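Local coordinates for protein putative 4-hydroxybenzoyl-CoA thioesterase (Geobacillus stearothermophilus, PDB 2OIW) that probably hydrolyses acyl-CoA thioesters, possibly 4-hydroxybenzoyl-CoA, as a member of the hot-dog-fold thioesterases, at residues A[45-48]-A[49-52]; A[117-121]-A[122-126]. All coordinates share one frame; numbering follows the deposited sequence.

Contact 1 (A[45-48]-A[49-52])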
loop_
_atom_site.group_PDB
_atom_site.type_symbol
_atom_site.label_atom_id
_atom_site.label_comp_id
_atom_site.label_asym_id
_atom_site.label_seq_id
_atom_site.Cartn_x
_atom_site.Cartn_y
_atom_site.Cartn_z
ATOM N N ASP A 45 15.498 14.984 -13.036
ATOM C CA ASP A 45 15.102 13.799 -13.817
ATOM C C ASP A 45 14.390 12.724 -12.992
ATOM O O ASP A 45 14.023 11.686 -13.517
ATOM C CB ASP A 45 16.315 13.191 -14.534
ATOM C CG ASP A 45 17.363 12.631 -13.564
ATOM O OD1 ASP A 45 17.259 12.819 -12.315
ATOM O OD2 ASP A 45 18.323 12.010 -14.067
ATOM N N LEU A 46 14.219 12.987 -11.699
ATOM C CA LEU A 46 13.594 12.066 -10.731
ATOM C C LEU A 46 14.216 10.663 -10.650
ATOM O O LEU A 46 13.562 9.691 -10.240
ATOM C CB LEU A 46 12.063 12.021 -10.895
ATOM C CG LEU A 46 11.394 13.369 -10.575
ATOM C CD1 LEU A 46 9.906 13.428 -10.997
ATOM C CD2 LEU A 46 11.552 13.766 -9.082
ATOM N N SER A 47 15.495 10.605 -10.993
ATOM C CA SER A 47 16.301 9.393 -10.964
ATOM C C SER A 47 16.617 9.006 -9.526
ATOM O O SER A 47 17.010 9.854 -8.728
ATOM C CB SER A 47 17.606 9.671 -11.712
ATOM O OG SER A 47 18.453 8.533 -11.732
ATOM N N PHE A 48 16.447 7.733 -9.180
ATOM C CA PHE A 48 16.830 7.305 -7.846
ATOM C C PHE A 48 18.337 7.223 -7.636
ATOM O O PHE A 48 18.811 7.258 -6.506
ATOM C CB PHE A 48 16.121 6.018 -7.465
ATOM C CG PHE A 48 14.671 6.218 -7.173
ATOM C CD1 PHE A 48 14.280 6.957 -6.081
ATOM C CD2 PHE A 48 13.698 5.702 -8.007
ATOM C CE1 PHE A 48 12.928 7.183 -5.813
ATOM C CE2 PHE A 48 12.336 5.898 -7.723
ATOM C CZ PHE A 48 11.958 6.628 -6.642
ATOM N N LYS A 49 19.084 7.172 -8.730
ATOM C CA LYS A 49 20.529 7.346 -8.706
ATOM C C LYS A 49 20.975 8.690 -8.122
ATOM O O LYS A 49 22.021 8.782 -7.474
ATOM C CB LYS A 49 21.074 7.232 -10.135
ATOM C CG LYS A 49 21.737 5.904 -10.449
ATOM C CD LYS A 49 20.828 4.708 -10.272
ATOM C CE LYS A 49 21.559 3.595 -9.476
ATOM N NZ LYS A 49 22.989 3.341 -9.902
ATOM N N ARG A 50 20.176 9.720 -8.373
ATOM C CA ARG A 50 20.475 11.077 -7.971
ATOM C C ARG A 50 19.461 11.632 -6.938
ATOM O O ARG A 50 19.182 12.826 -6.905
ATOM C CB ARG A 50 20.522 11.937 -9.224
ATOM C CG ARG A 50 21.798 11.685 -10.012
ATOM C CD ARG A 50 21.782 12.365 -11.358
ATOM N NE ARG A 50 21.006 11.636 -12.358
ATOM C CZ ARG A 50 21.362 10.474 -12.918
ATOM N NH1 ARG A 50 22.477 9.844 -12.564
ATOM N NH2 ARG A 50 20.571 9.921 -13.817
ATOM N N TRP A 51 18.926 10.739 -6.111
ATOM C CA TRP A 51 17.947 11.089 -5.084
ATOM C C TRP A 51 18.616 11.765 -3.883
ATOM O O TRP A 51 19.693 11.359 -3.463
ATOM C CB TRP A 51 17.175 9.853 -4.612
ATOM C CG TRP A 51 15.851 10.229 -3.986
ATOM C CD1 TRP A 51 15.577 10.355 -2.653
ATOM C CD2 TRP A 51 14.653 10.576 -4.680
ATOM N NE1 TRP A 51 14.276 10.752 -2.471
ATOM C CE2 TRP A 51 13.679 10.887 -3.701
ATOM C CE3 TRP A 51 14.297 10.642 -6.038
ATOM C CZ2 TRP A 51 12.372 11.266 -4.035
ATOM C CZ3 TRP A 51 12.977 11.009 -6.368
ATOM C CH2 TRP A 51 12.048 11.322 -5.372
ATOM N N ARG A 52 17.948 12.766 -3.313
ATOM C CA ARG A 52 18.532 13.619 -2.275
ATOM C C ARG A 52 17.644 13.797 -1.034
ATOM O O ARG A 52 18.131 14.158 0.023
ATOM C CB ARG A 52 18.853 14.993 -2.869
ATOM C CG ARG A 52 19.921 14.908 -3.902
ATOM C CD ARG A 52 20.158 16.171 -4.734
ATOM N NE ARG A 52 20.906 15.730 -5.929
ATOM C CZ ARG A 52 22.171 15.296 -5.906
ATOM N NH1 ARG A 52 22.858 15.290 -4.759
ATOM N NH2 ARG A 52 22.751 14.870 -7.028
#
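Phe-48 and Trp-51 run alongside each other in the same direction, their rings inclined at 35° and the phenyl centroid 4.9 Å from that of the indole's six-membered ring. Followed outward, Trp-51 has CB against the carbonyl O of Phe-48, at 3.6 Å. CG stands anti to the backbone N (chi1 -158°), which carries the indole back along the turn. CD2 and CE3 then run past CD1 and CE1 of Phe-48, CE1 lying over one indole face near its rim, and CZ3 reaches CD2 of Leu-46 at 4.1 Å. With an alanine here, the Phe-48 ring and the Leu-46 methyl would probably lose the partner they share, and a gap would be likely to open beside Phe-39, whose ring meets the indole edge-to-face. Phe-48 and Trp-51 also pack on two other subunits.

The polar flank is a side-on salt bridge. Arg-50 NE and NH2 both donate to Asp-45 OD2, at 3.2 and 3.1 Å, with that oxygen in the guanidinium plane, while Ser-47 OG sits over one guanidinium face. Asp-45 OD1 meanwhile accepts from Ser-47 N at 3.1 Å, so the carboxylate is held through both oxygens. Arg-50 N donates to Ser-47 O, three residues back, at 3.2 Å, closing a backbone turn. The whole is a tight loop opened by an Asx turn at Asp-45, leading from helix 36-42 into strand 53-62 of the hot-dog fold.

Contact 2 (A[117-121]-A[122-126])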
loop_
_atom_site.group_PDB
_atom_site.type_symbol
_atom_site.label_atom_id
_atom_site.label_comp_id
_atom_site.label_asym_id
_atom_site.label_seq_id
_atom_site.Cartn_x
_atom_site.Cartn_y
_atom_site.Cartn_z
ATOM N N GLU A 117 23.324 18.373 2.889
ATOM C CA GLU A 117 23.886 19.376 1.998
ATOM C C GLU A 117 23.098 20.662 2.167
ATOM O O GLU A 117 21.885 20.667 2.019
ATOM C CB GLU A 117 23.840 18.881 0.531
ATOM C CG GLU A 117 24.550 19.775 -0.537
ATOM C CD GLU A 117 24.104 19.493 -1.987
ATOM O OE1 GLU A 117 22.888 19.452 -2.266
ATOM O OE2 GLU A 117 24.973 19.321 -2.873
ATOM N N PRO A 118 23.774 21.742 2.560
ATOM C CA PRO A 118 23.122 23.033 2.414
ATOM C C PRO A 118 22.441 23.153 1.051
ATOM O O PRO A 118 23.094 23.028 -0.007
ATOM C CB PRO A 118 24.282 24.024 2.559
ATOM C CG PRO A 118 25.190 23.350 3.553
ATOM C CD PRO A 118 25.096 21.861 3.213
ATOM N N ILE A 119 21.127 23.350 1.100
ATOM C CA ILE A 119 20.316 23.496 -0.089
ATOM C C ILE A 119 20.970 24.518 -1.022
ATOM O O ILE A 119 21.223 25.639 -0.615
ATOM C CB ILE A 119 18.906 23.950 0.290
ATOM C CG1 ILE A 119 18.276 22.931 1.251
ATOM C CG2 ILE A 119 18.072 24.201 -0.957
ATOM C CD1 ILE A 119 16.906 23.319 1.770
ATOM N N PRO A 120 21.308 24.116 -2.262
ATOM C CA PRO A 120 21.955 25.103 -3.146
ATOM C C PRO A 120 21.065 26.334 -3.382
ATOM O O PRO A 120 19.830 26.234 -3.342
ATOM C CB PRO A 120 22.182 24.325 -4.458
ATOM C CG PRO A 120 22.169 22.881 -4.066
ATOM C CD PRO A 120 21.183 22.794 -2.900
ATOM N N ASP A 121 21.699 27.475 -3.634
ATOM C CA ASP A 121 20.981 28.747 -3.735
ATOM C C ASP A 121 19.892 28.771 -4.811
ATOM O O ASP A 121 18.794 29.304 -4.562
ATOM C CB ASP A 121 21.948 29.929 -3.886
ATOM C CG ASP A 121 22.200 30.648 -2.564
ATOM O OD1 ASP A 121 21.280 30.721 -1.712
ATOM O OD2 ASP A 121 23.318 31.167 -2.382
ATOM N N ASP A 122 20.178 28.182 -5.979
ATOM C CA ASP A 122 19.203 28.165 -7.069
ATOM C C ASP A 122 17.870 27.547 -6.577
ATOM O O ASP A 122 16.784 28.085 -6.845
ATOM C CB ASP A 122 19.773 27.538 -8.382
ATOM C CG ASP A 122 19.872 25.984 -8.347
ATOM O OD1 ASP A 122 20.978 25.457 -8.092
ATOM O OD2 ASP A 122 18.860 25.277 -8.605
ATOM N N ILE A 123 17.969 26.466 -5.796
ATOM C CA ILE A 123 16.799 25.803 -5.218
ATOM C C ILE A 123 16.070 26.696 -4.206
ATOM O O ILE A 123 14.840 26.734 -4.186
ATOM C CB ILE A 123 17.191 24.480 -4.491
ATOM C CG1 ILE A 123 18.060 23.596 -5.378
ATOM C CG2 ILE A 123 15.958 23.753 -3.984
ATOM C CD1 ILE A 123 17.320 22.563 -6.092
ATOM N N ARG A 124 16.839 27.382 -3.351
ATOM C CA ARG A 124 16.273 28.260 -2.308
ATOM C C ARG A 124 15.359 29.309 -2.920
ATOM O O ARG A 124 14.248 29.536 -2.451
ATOM C CB ARG A 124 17.384 28.963 -1.530
ATOM C CG ARG A 124 18.132 28.079 -0.573
ATOM C CD ARG A 124 19.157 28.864 0.262
ATOM N NE ARG A 124 20.030 27.910 0.931
ATOM C CZ ARG A 124 19.733 27.283 2.066
ATOM N NH1 ARG A 124 18.585 27.541 2.716
ATOM N NH2 ARG A 124 20.591 26.399 2.557
ATOM N N VAL A 125 15.857 29.951 -3.976
ATOM C CA VAL A 125 15.071 30.915 -4.741
ATOM C C VAL A 125 13.749 30.304 -5.210
ATOM O O VAL A 125 12.678 30.904 -5.026
ATOM C CB VAL A 125 15.844 31.425 -5.962
ATOM C CG1 VAL A 125 15.105 32.611 -6.596
ATOM C CG2 VAL A 125 17.257 31.806 -5.567
ATOM N N LYS A 126 13.832 29.118 -5.808
ATOM C CA LYS A 126 12.636 28.395 -6.280
ATOM C C LYS A 126 11.649 28.065 -5.150
ATOM O O LYS A 126 10.430 28.258 -5.287
ATOM C CB LYS A 126 13.050 27.119 -7.025
ATOM C CG LYS A 126 13.989 27.406 -8.200
ATOM C CD LYS A 126 14.077 26.262 -9.176
ATOM C CE LYS A 126 14.281 26.820 -10.577
ATOM N NZ LYS A 126 13.156 27.745 -10.980
#
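Pro-118 opens the approach to the helix, its carbonyl carbon 4.0 Å from NH2 of Arg-124, which returns alongside the incoming chain. Ile-119 follows with two side-chain contacts. Its CB lies over one face of the Arg-124 guanidinium, toward the rim. CG1 stands beside the backbone N (chi1 -58°), which leaves CG2 anti to it and facing Ile-123, whose CB it meets at 3.7 Å; the two isoleucines meet roughly perpendicular. Both also touch Phe-42 of helix 36-42. The carbonyl O of Ile-119 is 3.0 Å from Arg-124 NE. Pro-120 is the N-cap residue: its ring CD packs beside Ile-123 CG1, while its O accepts from Arg-124 N at 3.2 Å, in the carbonyl plane, and weakly from Ile-123 N. Asp-121 begins the helical turns, and its O takes the N-H of Val-125 at 3.1 Å with a nearly straight 172° angle. Its carboxylate OD1 touches the Arg-124 CD at 3.4 Å but stays 4.1 Å from NE, too far for a salt bridge.

The extended Arg-124 chain carries the guanidinium to Gly-82 O and Asn-83 O, which accept from NH1 and NH2. Its cation is therefore met by backbone carbonyls more than by a carboxylate. Asp-121 and Asp-122 place acidic side chains in the first turn, where they would be expected to suit the positive end of the helix dipole, and Asp-121 may add a modest electrostatic attraction for the arginine.

Overall arrangement
From the N terminus, the chain passes helices 27-34 and 36-42 before contact 1 turns it, within 45-52, into strand 53-62. The long strands of the antiparallel sheet follow, and contact 2 comes after short strand 115-116, where 117-121 leads into helix 121-128. The two are in series, neither nesting nor crossing; each is a local turn. The centres of contact 1 and contact 2 lie about 16 Å apart, and the two do not touch. Both border helix 36-42, contact 1 through Phe-39 and contact 2 through Phe-42. Asn-108 of strand 97-110 meets an end of each, Arg-52 from 49-52 and Glu-117 from 117-121. Contact 1 also faces other subunits, whereas contact 2 ties the C-terminal helix to the 82-83 loop.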